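Local atomic coordinates of beta-N-acetylhexosaminidase (PDB entry 4PYS), a protein that probably removes terminal N-acetylhexosamine units from glycans by hydrolysing the glycosidic bond, as a bacterial family 20 glycoside hydrolase. Residues S147-Y152 with K207-Y212; A156-M161 with E485-S490; E276-F281 with D329-K334. All coordinates share one frame; numbering follows the deposited sequence.

Contact 1 (S147-Y152 with K207-Y212); sequences STIKKY and KEIIGY
Lys150 lies along one face of the Tyr212 ring and ends in a salt bridge to Glu208. Its methylene groups do most of the touching. CB of Lys150 is 3.6 Å from CE2 of Tyr212. CG of Lys150 sits almost over the middle of the Tyr212 ring, 3.8 Å from its centroid and 12° off the normal, a CH-pi contact. CD of Lys150 lies over the CD1-CE1 side of that same face, 3.9 Å from CD1 of Tyr212. Beyond the ring, NZ of Lys150 meets OE2 of Glu208 at 2.5 Å. That distance is very short, and its exact value is doubtful. The lysine and glutamate chains meet at about a right angle. The lysine chain is extended from CG outward, which carries the ammonium group past the phenol. Glu208 is extended too, with CG anti to the backbone N (chi1 178°), and reaches across from the neighbouring helix. Deeper between the helices, CG2 of Ile149 touches CD1 of Ile209 at 4.1 Å. This apolar pair is buried, whereas the salt bridge is at the outer side. Ile149 and Ile209 both rest on Trp166 of strand 163-170. Tyr212 also packs on Ile153 and Asp154 and makes a cation-pi contact with Arg216. The two helix segments run nearly parallel, with axes 10.5 Å apart and 21° between them. Helices 146-158 and 203-214 are neighbours on the outside of the family 20 catalytic domain, and their parallel course over a beta strand is the arrangement of a TIM barrel.

Contact 2 (A156-M161 with E485-S490); sequences ASMLKM and EQQGYS
Met158, a selenomethionine, reaches from the end of helix 146-158 to Tyr489 and Gln487. Its CB points toward the segment 485-490. CG stands anti to the backbone N (chi1 178°) and the next torsion is also extended, so CB and CG serve as a straight arm. SE is the first atom to touch. SE of Met158 lies 3.9 Å from CE2 of Tyr489 and 4.4 Å from CG of Gln487. The line from SE of Met158 to the Tyr489 ring centre is oblique, 4.9 Å long and 55° off the normal, a Met-aromatic contact. The chain then bends at chi3 (70°), which turns the methyl CE to the CE2-CD2 bond of the ring, obliquely. CE of Met158 is 3.8 Å from CE2 and 3.9 Å from CD2 of Tyr489. The two side chains run alongside one another with opposite headings.

Both segments end a helix with a Schellman motif. Lys160 has positive phi and follows helix 146-158, a helix of the TIM-barrel domain: Met161 N bonds to Ala156 O, and Lys160 N to Ser157 O. Gly488 plays that part after helix 470-486. Gln487 and Tyr489 flank this glycine, and both face Met158. Gln104 and Arg107 of helix 96-109 also touch Met158. The polar ends have other partners: Gln487 bonds to Trp483 O and Arg107, and the Tyr489 hydroxyl to Lys151 O.

Contact 3 (E276-F281 with D329-K334); sequences EVCRMF and DYLKQK
Cys278 meets Leu331 and Lys334 near the C-terminal ends of two neighbouring helices. Along the segment 276-281, Glu276 comes first and points away from the segment 329-334. Glu276 is buried, and its carboxylate bonds to Gln203 and the backbone N atoms of Lys179 and Arg180. Val277 turns to Pro222 of strand 219-223.

Cys278 carries the contact. SG is anti to the carbonyl carbon (chi1 -71°), which directs the sulfur at the other helix. SG of Cys278 touches CD2 of Leu331 at 3.7 Å. SG of Cys278 also touches CD of Lys334 at 3.8 Å. CB of Cys278 lies 4.1 Å from CD of Lys334. The sulfur therefore rests against one leucine methyl and the aliphatic part of a lysine. Lys334 is bent at chi3 and chi4, which lays its CD against the cysteine, and NZ of Lys334 makes a long, weak ion pair with Asp275. The hydroxyl of Tyr330 bonds to the same carboxylate oxygen of Asp275, OD1. Cys278 is not one of the four zinc cysteines of this chain, Cys242, Cys260, Cys301 and Cys304.

Helices 264-280 and 316-333 both belong to the catalytic TIM-barrel domain. Each leads into a barrel strand, 285-287 and 337-341, and these strands pair in parallel. The contact thus joins two adjacent outer helices where they end.

Arg279 follows, and its side chain bends back toward the other helix. NE of Arg279 is 6.6 Å from NZ of Lys334, so two like charges stand near each other without touching. Phe281 leaves the helical backbone. Its buried side chain packs on Val206 and Ile210 of helix 203-214.

Contacts 1 and 2 share helix 146-158, and their centres are 14 Å apart. They touch directly, for Lys151 NZ is 3.1 Å from Gly488 O, a probable hydrogen bond. Their segments alternate along the chain. Contact 1 closes before contact 3 opens, and contact 3 is nested inside the loop closed by contact 2. The centres of contacts 1 and 3 are 21 Å apart, yet Ile210 packs on Phe281. Contacts 2 and 3 lie on opposite sides of the chain's centre, about 14 Å apart at their nearest atoms. Together they place the barrel's outer helices side by side, with the chain's late segment 485-490 laid against the end of one of them.

Contact 1 (S147-Y152 with K207-Y212)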
ATOM      1  N   SER A 147      14.318  -2.613  -8.049  1.00 28.36           N
ATOM      2  CA  SER A 147      14.568  -1.187  -7.786  1.00 28.32           C
ATOM      3  C   SER A 147      13.300  -0.349  -7.947  1.00 27.91           C
ATOM      4  O   SER A 147      13.150   0.698  -7.315  1.00 25.62           O
ATOM      5  CB  SER A 147      15.692  -0.651  -8.678  1.00 29.33           C
ATOM      6  OG  SER A 147      15.377  -0.797 -10.049  1.00 30.02           O
ATOM      7  N   THR A 148      12.382  -0.815  -8.791  1.00 21.87           N
ATOM      8  CA  THR A 148      11.109  -0.122  -9.001  1.00 22.09           C
ATOM      9  C   THR A 148      10.128  -0.399  -7.869  1.00 22.03           C
ATOM     10  O   THR A 148       9.409   0.502  -7.431  1.00 21.64           O
ATOM     11  CB  THR A 148      10.498  -0.468 -10.373  1.00 25.84           C
ATOM     12  OG1 THR A 148      11.385  -0.021 -11.413  1.00 25.89           O
ATOM     13  CG2 THR A 148       9.135   0.196 -10.555  1.00 26.21           C
ATOM     14  N   ILE A 149      10.097  -1.636  -7.377  1.00 19.45           N
ATOM     15  CA  ILE A 149       9.333  -1.915  -6.165  1.00 18.41           C
ATOM     16  C   ILE A 149       9.829  -1.008  -5.033  1.00 21.36           C
ATOM     17  O   ILE A 149       9.033  -0.391  -4.316  1.00 18.98           O
ATOM     18  CB  ILE A 149       9.460  -3.390  -5.737  1.00 20.99           C
ATOM     19  CG1 ILE A 149       8.989  -4.330  -6.859  1.00 23.64           C
ATOM     20  CG2 ILE A 149       8.678  -3.637  -4.435  1.00 24.36           C
ATOM     21  CD1 ILE A 149       7.492  -4.202  -7.162  1.00 23.88           C
ATOM     22  N   LYS A 150      11.147  -0.895  -4.886  1.00 21.56           N
ATOM     23  CA  LYS A 150      11.707  -0.020  -3.846  1.00 20.41           C
ATOM     24  C   LYS A 150      11.290   1.435  -4.029  1.00 20.50           C
ATOM     25  O   LYS A 150      11.001   2.124  -3.053  1.00 20.75           O
ATOM     26  CB  LYS A 150      13.240  -0.118  -3.825  1.00 22.84           C
ATOM     27  CG  LYS A 150      13.758  -1.433  -3.248  1.00 22.73           C
ATOM     28  CD  LYS A 150      15.268  -1.472  -3.293  1.00 26.37           C
ATOM     29  CE  LYS A 150      15.801  -2.748  -2.672  1.00 37.17           C
ATOM     30  NZ  LYS A 150      17.287  -2.781  -2.754  1.00 38.53           N
ATOM     31  N   LYS A 151      11.245   1.894  -5.275  1.00 20.18           N
ATOM     32  CA  LYS A 151      10.853   3.274  -5.572  1.00 21.86           C
ATOM     33  C   LYS A 151       9.469   3.597  -5.030  1.00 18.28           C
ATOM     34  O   LYS A 151       9.238   4.686  -4.494  1.00 17.29           O
ATOM     35  CB  LYS A 151      10.883   3.516  -7.087  1.00 23.76           C
ATOM     36  CG  LYS A 151      10.183   4.816  -7.534  1.00 21.47           C
ATOM     37  CD  LYS A 151      10.388   5.074  -9.026  1.00 22.69           C
ATOM     38  CE  LYS A 151       9.640   6.352  -9.488  1.00 25.14           C
ATOM     39  NZ  LYS A 151       9.887   6.626 -10.950  1.00 23.75           N
ATOM     40  N   TYR A 152       8.544   2.652  -5.150  1.00 19.26           N
ATOM     41  CA  TYR A 152       7.180   2.923  -4.688  1.00 18.49           C
ATOM     42  C   TYR A 152       6.991   2.690  -3.198  1.00 19.76           C
ATOM     43  O   TYR A 152       6.131   3.318  -2.567  1.00 19.10           O
ATOM     44  CB  TYR A 152       6.156   2.187  -5.570  1.00 19.26           C
ATOM     45  CG  TYR A 152       6.225   2.781  -6.945  1.00 19.68           C
ATOM     46  CD1 TYR A 152       5.790   4.084  -7.172  1.00 21.12           C
ATOM     47  CD2 TYR A 152       6.789   2.085  -8.001  1.00 22.25           C
ATOM     48  CE1 TYR A 152       5.893   4.666  -8.425  1.00 22.43           C
ATOM     49  CE2 TYR A 152       6.884   2.657  -9.260  1.00 23.44           C
ATOM     50  CZ  TYR A 152       6.440   3.939  -9.464  1.00 24.73           C
ATOM     51  OH  TYR A 152       6.560   4.498 -10.715  1.00 23.58           O
ATOM     52  N   LYS A 207      13.266 -10.800   0.952  1.00 31.51           N
ATOM     53  CA  LYS A 207      13.956 -10.450   2.191  1.00 33.01           C
ATOM     54  C   LYS A 207      14.577  -9.056   2.089  1.00 35.04           C
ATOM     55  O   LYS A 207      14.494  -8.267   3.030  1.00 34.40           O
ATOM     56  CB  LYS A 207      15.032 -11.476   2.532  1.00 32.10           C
ATOM     57  CG  LYS A 207      15.623 -11.274   3.918  1.00 37.90           C
ATOM     58  CD  LYS A 207      16.726 -12.282   4.190  1.00 45.92           C
ATOM     59  CE  LYS A 207      17.313 -12.072   5.570  1.00 55.55           C
ATOM     60  NZ  LYS A 207      18.798 -12.238   5.567  1.00 61.92           N
ATOM     61  N   GLU A 208      15.193  -8.762   0.947  1.00 35.84           N
ATOM     62  CA  GLU A 208      15.781  -7.442   0.695  1.00 30.17           C
ATOM     63  C   GLU A 208      14.702  -6.358   0.748  1.00 29.95           C
ATOM     64  O   GLU A 208      14.875  -5.318   1.384  1.00 30.98           O
ATOM     65  CB  GLU A 208      16.481  -7.427  -0.673  1.00 34.10           C
ATOM     66  CG  GLU A 208      17.103  -6.082  -1.061  1.00 39.70           C
ATOM     67  CD  GLU A 208      17.708  -6.077  -2.460  1.00 52.52           C
ATOM     68  OE1 GLU A 208      17.631  -7.112  -3.159  1.00 58.40           O
ATOM     69  OE2 GLU A 208      18.260  -5.032  -2.865  1.00 54.19           O
ATOM     70  N   ILE A 209      13.589  -6.611   0.069  1.00 25.19           N
ATOM     71  CA  ILE A 209      12.471  -5.664   0.030  1.00 21.16           C
ATOM     72  C   ILE A 209      11.852  -5.425   1.403  1.00 29.20           C
ATOM     73  O   ILE A 209      11.549  -4.282   1.775  1.00 26.78           O
ATOM     74  CB  ILE A 209      11.432  -6.128  -1.004  1.00 25.96           C
ATOM     75  CG1 ILE A 209      11.952  -5.814  -2.413  1.00 31.61           C
ATOM     76  CG2 ILE A 209      10.089  -5.477  -0.770  1.00 23.81           C
ATOM     77  CD1 ILE A 209      11.337  -6.646  -3.501  1.00 33.73           C
ATOM     78  N   ILE A 210      11.681  -6.495   2.176  1.00 28.19           N
ATOM     79  CA  ILE A 210      11.146  -6.352   3.529  1.00 26.91           C
ATOM     80  C   ILE A 210      12.057  -5.494   4.405  1.00 27.47           C
ATOM     81  O   ILE A 210      11.578  -4.672   5.185  1.00 28.03           O
ATOM     82  CB  ILE A 210      10.951  -7.734   4.205  1.00 33.01           C
ATOM     83  CG1 ILE A 210       9.861  -8.513   3.481  1.00 34.47           C
ATOM     84  CG2 ILE A 210      10.586  -7.571   5.683  1.00 34.47           C
ATOM     85  CD1 ILE A 210       8.510  -7.876   3.617  1.00 32.67           C
ATOM     86  N   GLY A 211      13.368  -5.693   4.281  1.00 28.76           N
ATOM     87  CA  GLY A 211      14.322  -4.927   5.063  1.00 31.88           C
ATOM     88  C   GLY A 211      14.314  -3.469   4.645  1.00 29.52           C
ATOM     89  O   GLY A 211      14.335  -2.566   5.487  1.00 33.83           O
ATOM     90  N   TYR A 212      14.271  -3.233   3.339  1.00 28.00           N
ATOM     91  CA  TYR A 212      14.219  -1.869   2.799  1.00 28.06           C
ATOM     92  C   TYR A 212      12.985  -1.131   3.300  1.00 27.74           C
ATOM     93  O   TYR A 212      13.040   0.039   3.710  1.00 23.71           O
ATOM     94  CB  TYR A 212      14.210  -1.939   1.270  1.00 26.96           C
ATOM     95  CG  TYR A 212      14.195  -0.601   0.560  1.00 25.07           C
ATOM     96  CD1 TYR A 212      15.378   0.075   0.297  1.00 25.72           C
ATOM     97  CD2 TYR A 212      12.996  -0.023   0.137  1.00 23.93           C
ATOM     98  CE1 TYR A 212      15.375   1.303  -0.358  1.00 26.58           C
ATOM     99  CE2 TYR A 212      12.986   1.215  -0.529  1.00 22.85           C
ATOM    100  CZ  TYR A 212      14.180   1.857  -0.770  1.00 28.18           C
ATOM    101  OH  TYR A 212      14.185   3.074  -1.423  1.00 24.69           O
TER

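Contact 2 (A156-M161 with E485-S490)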
ATOM      1  N   ALA A 156       5.768   5.610  -0.727  1.00 18.28           N
ATOM      2  CA  ALA A 156       4.747   5.436   0.303  1.00 18.10           C
ATOM      3  C   ALA A 156       5.230   6.066   1.600  1.00 21.37           C
ATOM      4  O   ALA A 156       4.496   6.795   2.256  1.00 16.77           O
ATOM      5  CB  ALA A 156       4.452   3.943   0.493  1.00 17.57           C
ATOM      6  N   SER A 157       6.484   5.811   1.949  1.00 18.78           N
ATOM      7  CA  SER A 157       7.067   6.379   3.172  1.00 17.49           C
ATOM      8  C   SER A 157       7.143   7.895   3.087  1.00 18.39           C
ATOM      9  O   SER A 157       6.841   8.601   4.055  1.00 19.67           O
ATOM     10  CB  SER A 157       8.473   5.821   3.387  1.00 20.06           C
ATOM     11  OG  SER A 157       8.989   6.244   4.646  1.00 24.76           O
HETATM   12  N   MSE A 158       7.528   8.388   1.916  1.00 16.07           N
HETATM   13  CA  MSE A 158       7.658   9.825   1.685  1.00 15.84           C
HETATM   14  C   MSE A 158       6.337  10.547   1.928  1.00 18.59           C
HETATM   15  O   MSE A 158       6.321  11.699   2.366  1.00 19.19           O
HETATM   16  CB  MSE A 158       8.135  10.068   0.237  1.00 16.40           C
HETATM   17  CG  MSE A 158       8.254  11.532  -0.148  1.00 21.12           C
HETATM   18 SE   MSE A 158       8.801  11.670  -2.017  0.68 22.27          SE
HETATM   19  CE  MSE A 158       7.123  11.019  -2.820  1.00 21.82           C
ATOM     20  N   LEU A 159       5.234   9.859   1.647  1.00 15.77           N
ATOM     21  CA  LEU A 159       3.905  10.449   1.751  1.00 14.34           C
ATOM     22  C   LEU A 159       3.246  10.064   3.076  1.00 17.97           C
ATOM     23  O   LEU A 159       2.039  10.262   3.264  1.00 16.06           O
ATOM     24  CB  LEU A 159       3.047   9.973   0.576  1.00 20.16           C
ATOM     25  CG  LEU A 159       3.545  10.479  -0.791  1.00 22.27           C
ATOM     26  CD1 LEU A 159       2.669   9.970  -1.915  1.00 22.69           C
ATOM     27  CD2 LEU A 159       3.600  11.987  -0.824  1.00 22.85           C
ATOM     28  N   LYS A 160       4.063   9.533   3.983  1.00 16.01           N
ATOM     29  CA  LYS A 160       3.644   9.133   5.334  1.00 16.53           C
ATOM     30  C   LYS A 160       2.603   8.002   5.390  1.00 15.81           C
ATOM     31  O   LYS A 160       1.861   7.885   6.356  1.00 15.56           O
ATOM     32  CB  LYS A 160       3.194  10.356   6.154  1.00 16.93           C
ATOM     33  CG  LYS A 160       4.327  11.395   6.324  1.00 17.58           C
ATOM     34  CD  LYS A 160       4.000  12.367   7.472  1.00 15.62           C
ATOM     35  CE  LYS A 160       5.155  13.306   7.788  1.00 18.27           C
ATOM     36  NZ  LYS A 160       5.287  14.401   6.756  1.00 17.37           N
HETATM   37  N   MSE A 161       2.576   7.155   4.369  1.00 16.88           N
HETATM   38  CA  MSE A 161       1.778   5.932   4.453  1.00 16.23           C
HETATM   39  C   MSE A 161       2.493   4.907   5.289  1.00 17.84           C
HETATM   40  O   MSE A 161       3.662   5.101   5.648  1.00 19.54           O
HETATM   41  CB  MSE A 161       1.532   5.398   3.051  1.00 14.73           C
HETATM   42  CG  MSE A 161       0.796   6.425   2.232  1.00 15.41           C
HETATM   43 SE   MSE A 161       0.385   5.682   0.481  0.71 22.91          SE
HETATM   44  CE  MSE A 161      -0.329   7.316  -0.333  1.00 25.13           C
ATOM     45  N   GLU A 485       9.747  15.854  -8.187  1.00 20.96           N
ATOM     46  CA  GLU A 485      10.404  15.377  -9.399  1.00 21.50           C
ATOM     47  C   GLU A 485      11.873  15.083  -9.152  1.00 27.15           C
ATOM     48  O   GLU A 485      12.419  14.126  -9.703  1.00 27.63           O
ATOM     49  CB  GLU A 485      10.202  16.355 -10.577  1.00 25.49           C
ATOM     50  CG  GLU A 485       8.732  16.389 -10.991  1.00 28.19           C
ATOM     51  CD  GLU A 485       8.482  16.982 -12.370  1.00 39.82           C
ATOM     52  OE1 GLU A 485       9.459  17.263 -13.109  1.00 38.20           O
ATOM     53  OE2 GLU A 485       7.279  17.144 -12.704  1.00 31.09           O
ATOM     54  N   GLN A 486      12.507  15.883  -8.299  1.00 22.61           N
ATOM     55  CA  GLN A 486      13.916  15.666  -7.980  1.00 23.26           C
ATOM     56  C   GLN A 486      14.120  14.394  -7.161  1.00 23.89           C
ATOM     57  O   GLN A 486      15.248  13.899  -7.077  1.00 27.98           O
ATOM     58  CB  GLN A 486      14.487  16.866  -7.232  1.00 29.66           C
ATOM     59  CG  GLN A 486      14.662  18.098  -8.125  1.00 38.27           C
ATOM     60  CD  GLN A 486      15.152  19.312  -7.361  1.00 40.33           C
ATOM     61  OE1 GLN A 486      14.908  19.451  -6.160  1.00 43.83           O
ATOM     62  NE2 GLN A 486      15.844  20.198  -8.053  1.00 42.93           N
ATOM     63  N   GLN A 487      13.051  13.881  -6.554  1.00 21.87           N
ATOM     64  CA  GLN A 487      13.137  12.613  -5.827  1.00 24.55           C
ATOM     65  C   GLN A 487      12.876  11.438  -6.763  1.00 30.72           C
ATOM     66  O   GLN A 487      12.951  10.281  -6.338  1.00 27.53           O
ATOM     67  CB  GLN A 487      12.163  12.557  -4.648  1.00 21.53           C
ATOM     68  CG  GLN A 487      12.149  13.815  -3.788  1.00 22.37           C
ATOM     69  CD  GLN A 487      13.535  14.265  -3.386  1.00 29.11           C
ATOM     70  OE1 GLN A 487      14.317  13.493  -2.814  1.00 28.99           O
ATOM     71  NE2 GLN A 487      13.861  15.521  -3.696  1.00 26.70           N
ATOM     72  N   GLY A 488      12.566  11.736  -8.027  1.00 28.52           N
ATOM     73  CA  GLY A 488      12.414  10.712  -9.050  1.00 24.90           C
ATOM     74  C   GLY A 488      10.987  10.451  -9.511  1.00 23.94           C
ATOM     75  O   GLY A 488      10.748   9.505 -10.267  1.00 30.98           O
ATOM     76  N   TYR A 489      10.044  11.286  -9.085  1.00 25.25           N
ATOM     77  CA  TYR A 489       8.636  11.054  -9.411  1.00 22.92           C
ATOM     78  C   TYR A 489       8.105  12.047 -10.441  1.00 30.61           C
ATOM     79  O   TYR A 489       7.844  13.205 -10.114  1.00 31.90           O
ATOM     80  CB  TYR A 489       7.794  11.089  -8.143  1.00 23.44           C
ATOM     81  CG  TYR A 489       8.324  10.102  -7.131  1.00 25.65           C
ATOM     82  CD1 TYR A 489       8.038   8.745  -7.249  1.00 20.14           C
ATOM     83  CD2 TYR A 489       9.153  10.515  -6.099  1.00 23.10           C
ATOM     84  CE1 TYR A 489       8.547   7.824  -6.338  1.00 20.81           C
ATOM     85  CE2 TYR A 489       9.666   9.601  -5.184  1.00 21.28           C
ATOM     86  CZ  TYR A 489       9.353   8.259  -5.314  1.00 24.16           C
ATOM     87  OH  TYR A 489       9.871   7.343  -4.412  1.00 24.57           O
ATOM     88  N   SER A 490       7.932  11.573 -11.673  1.00 26.28           N
ATOM     89  CA  SER A 490       7.378  12.392 -12.756  1.00 34.32           C
ATOM     90  C   SER A 490       5.886  12.612 -12.538  1.00 30.85           C
ATOM     91  O   SER A 490       5.196  11.719 -12.063  1.00 28.62           O
ATOM     92  CB  SER A 490       7.593  11.705 -14.109  1.00 40.78           C
ATOM     93  OG  SER A 490       8.962  11.445 -14.349  1.00 51.01           O
TER

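Contact 3 (E276-F281 with D329-K334)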
ATOM      1  N   GLU A 276       4.690 -20.487   3.855  1.00 33.37           N
ATOM      2  CA  GLU A 276       5.889 -19.799   3.385  1.00 33.09           C
ATOM      3  C   GLU A 276       5.695 -18.293   3.328  1.00 30.94           C
ATOM      4  O   GLU A 276       6.589 -17.532   3.713  1.00 34.23           O
ATOM      5  CB  GLU A 276       6.355 -20.355   2.036  1.00 33.74           C
ATOM      6  CG  GLU A 276       7.052 -21.707   2.199  1.00 36.48           C
ATOM      7  CD  GLU A 276       7.804 -22.163   0.962  1.00 44.54           C
ATOM      8  OE1 GLU A 276       8.419 -21.322   0.275  1.00 41.17           O
ATOM      9  OE2 GLU A 276       7.785 -23.379   0.686  1.00 39.94           O
ATOM     10  N   VAL A 277       4.526 -17.868   2.862  1.00 29.37           N
ATOM     11  CA  VAL A 277       4.193 -16.446   2.849  1.00 28.33           C
ATOM     12  C   VAL A 277       4.307 -15.836   4.248  1.00 32.81           C
ATOM     13  O   VAL A 277       4.830 -14.735   4.414  1.00 31.40           O
ATOM     14  CB  VAL A 277       2.801 -16.200   2.250  1.00 27.03           C
ATOM     15  CG1 VAL A 277       2.393 -14.738   2.411  1.00 29.21           C
ATOM     16  CG2 VAL A 277       2.804 -16.555   0.776  1.00 30.32           C
ATOM     17  N   CYS A 278       3.841 -16.553   5.262  1.00 29.46           N
ATOM     18  CA  CYS A 278       3.933 -16.028   6.620  1.00 36.02           C
ATOM     19  C   CYS A 278       5.367 -15.998   7.163  1.00 39.77           C
ATOM     20  O   CYS A 278       5.708 -15.131   7.971  1.00 42.32           O
ATOM     21  CB  CYS A 278       2.977 -16.770   7.558  1.00 37.80           C
ATOM     22  SG  CYS A 278       1.249 -16.350   7.197  1.00 38.63           S
ATOM     23  N   ARG A 279       6.209 -16.924   6.708  1.00 35.65           N
ATOM     24  CA  ARG A 279       7.614 -16.917   7.105  1.00 37.14           C
ATOM     25  C   ARG A 279       8.342 -15.717   6.514  1.00 42.06           C
ATOM     26  O   ARG A 279       9.209 -15.127   7.165  1.00 46.04           O
ATOM     27  CB  ARG A 279       8.318 -18.188   6.641  1.00 42.49           C
ATOM     28  CG  ARG A 279       7.847 -19.438   7.322  1.00 52.48           C
ATOM     29  CD  ARG A 279       8.684 -20.624   6.866  1.00 64.03           C
ATOM     30  NE  ARG A 279       7.843 -21.734   6.434  1.00 67.43           N
ATOM     31  CZ  ARG A 279       8.191 -22.618   5.505  1.00 72.46           C
ATOM     32  NH1 ARG A 279       7.361 -23.603   5.181  1.00 70.08           N
ATOM     33  NH2 ARG A 279       9.371 -22.518   4.902  1.00 73.28           N
HETATM   34  N   MSE A 280       7.983 -15.366   5.279  1.00 34.85           N
HETATM   35  CA  MSE A 280       8.665 -14.315   4.534  1.00 34.36           C
HETATM   36  C   MSE A 280       8.160 -12.931   4.898  1.00 37.48           C
HETATM   37  O   MSE A 280       8.945 -11.983   4.961  1.00 36.90           O
HETATM   38  CB  MSE A 280       8.478 -14.506   3.024  1.00 31.46           C
HETATM   39  CG  MSE A 280       9.219 -15.680   2.436  1.00 42.71           C
HETATM   40 SE   MSE A 280       9.104 -15.489   0.508  0.66 37.61          SE
HETATM   41  CE  MSE A 280       7.286 -16.189   0.260  1.00 36.67           C
ATOM     42  N   PHE A 281       6.852 -12.815   5.113  1.00 30.90           N
ATOM     43  CA  PHE A 281       6.223 -11.519   5.346  1.00 26.37           C
ATOM     44  C   PHE A 281       5.739 -11.437   6.788  1.00 33.61           C
ATOM     45  O   PHE A 281       4.729 -12.044   7.136  1.00 33.11           O
ATOM     46  CB  PHE A 281       5.029 -11.323   4.400  1.00 28.86           C
ATOM     47  CG  PHE A 281       5.404 -11.226   2.938  1.00 28.74           C
ATOM     48  CD1 PHE A 281       5.510 -12.366   2.153  1.00 27.22           C
ATOM     49  CD2 PHE A 281       5.624  -9.991   2.349  1.00 25.34           C
ATOM     50  CE1 PHE A 281       5.849 -12.281   0.803  1.00 27.49           C
ATOM     51  CE2 PHE A 281       5.955  -9.887   1.003  1.00 27.97           C
ATOM     52  CZ  PHE A 281       6.075 -11.038   0.226  1.00 28.78           C
ATOM     53  N   ASP A 329      -9.163 -18.883   8.856  1.00 39.75           N
ATOM     54  CA  ASP A 329      -8.963 -19.594  10.115  1.00 41.77           C
ATOM     55  C   ASP A 329      -7.525 -20.077  10.235  1.00 47.00           C
ATOM     56  O   ASP A 329      -6.946 -20.062  11.322  1.00 42.09           O
ATOM     57  CB  ASP A 329      -9.934 -20.764  10.263  1.00 60.89           C
ATOM     58  CG  ASP A 329     -11.069 -20.453  11.218  1.00 73.09           C
ATOM     59  OD1 ASP A 329     -10.805 -20.319  12.433  1.00 79.74           O
ATOM     60  OD2 ASP A 329     -12.222 -20.345  10.751  1.00 76.62           O
ATOM     61  N   TYR A 330      -6.951 -20.496   9.112  1.00 44.12           N
ATOM     62  CA  TYR A 330      -5.559 -20.916   9.095  1.00 45.88           C
ATOM     63  C   TYR A 330      -4.647 -19.750   9.471  1.00 38.55           C
ATOM     64  O   TYR A 330      -3.725 -19.903  10.282  1.00 39.00           O
ATOM     65  CB  TYR A 330      -5.168 -21.446   7.719  1.00 40.22           C
ATOM     66  CG  TYR A 330      -3.841 -22.141   7.749  1.00 45.25           C
ATOM     67  CD1 TYR A 330      -3.694 -23.334   8.442  1.00 49.91           C
ATOM     68  CD2 TYR A 330      -2.725 -21.600   7.115  1.00 46.03           C
ATOM     69  CE1 TYR A 330      -2.489 -23.983   8.497  1.00 53.95           C
ATOM     70  CE2 TYR A 330      -1.499 -22.254   7.164  1.00 47.10           C
ATOM     71  CZ  TYR A 330      -1.395 -23.444   7.862  1.00 50.33           C
ATOM     72  OH  TYR A 330      -0.197 -24.125   7.931  1.00 55.12           O
ATOM     73  N   LEU A 331      -4.905 -18.594   8.869  1.00 36.44           N
ATOM     74  CA  LEU A 331      -4.139 -17.396   9.181  1.00 34.53           C
ATOM     75  C   LEU A 331      -4.330 -17.030  10.652  1.00 41.37           C
ATOM     76  O   LEU A 331      -3.385 -16.606  11.319  1.00 40.63           O
ATOM     77  CB  LEU A 331      -4.545 -16.239   8.272  1.00 35.46           C
ATOM     78  CG  LEU A 331      -3.991 -16.323   6.852  1.00 34.39           C
ATOM     79  CD1 LEU A 331      -4.484 -15.152   6.033  1.00 32.73           C
ATOM     80  CD2 LEU A 331      -2.470 -16.354   6.893  1.00 36.51           C
ATOM     81  N   LYS A 332      -5.546 -17.227  11.156  1.00 37.65           N
ATOM     82  CA  LYS A 332      -5.846 -16.927  12.553  1.00 45.25           C
ATOM     83  C   LYS A 332      -4.968 -17.731  13.511  1.00 48.11           C
ATOM     84  O   LYS A 332      -4.453 -17.187  14.489  1.00 52.20           O
ATOM     85  CB  LYS A 332      -7.327 -17.166  12.862  1.00 48.30           C
ATOM     86  CG  LYS A 332      -7.729 -16.742  14.267  1.00 52.20           C
ATOM     87  CD  LYS A 332      -9.230 -16.776  14.451  1.00 54.87           C
ATOM     88  CE  LYS A 332      -9.600 -16.573  15.911  1.00 58.70           C
ATOM     89  NZ  LYS A 332     -11.074 -16.565  16.101  1.00 63.36           N
ATOM     90  N   GLN A 333      -4.779 -19.016  13.225  1.00 41.02           N
ATOM     91  CA  GLN A 333      -3.951 -19.857  14.094  1.00 42.84           C
ATOM     92  C   GLN A 333      -2.468 -19.504  13.946  1.00 46.09           C
ATOM     93  O   GLN A 333      -1.641 -19.910  14.755  1.00 50.74           O
ATOM     94  CB  GLN A 333      -4.221 -21.355  13.868  1.00 49.87           C
ATOM     95  CG  GLN A 333      -3.557 -21.987  12.646  1.00 59.58           C
ATOM     96  CD  GLN A 333      -4.046 -23.415  12.393  1.00 70.83           C
ATOM     97  OE1 GLN A 333      -5.247 -23.686  12.428  1.00 78.54           O
ATOM     98  NE2 GLN A 333      -3.114 -24.330  12.139  1.00 65.86           N
ATOM     99  N   LYS A 334      -2.146 -18.723  12.918  1.00 47.20           N
ATOM    100  CA  LYS A 334      -0.797 -18.193  12.735  1.00 45.88           C
ATOM    101  C   LYS A 334      -0.650 -16.789  13.312  1.00 48.27           C
ATOM    102  O   LYS A 334       0.419 -16.183  13.224  1.00 48.24           O
ATOM    103  CB  LYS A 334      -0.440 -18.148  11.254  1.00 44.75           C
ATOM    104  CG  LYS A 334      -0.335 -19.508  10.609  1.00 48.86           C
ATOM    105  CD  LYS A 334       0.295 -19.373   9.247  1.00 48.73           C
ATOM    106  CE  LYS A 334       1.176 -20.562   8.963  1.00 56.67           C
ATOM    107  NZ  LYS A 334       2.333 -20.689   9.896  1.00 59.25           N
TER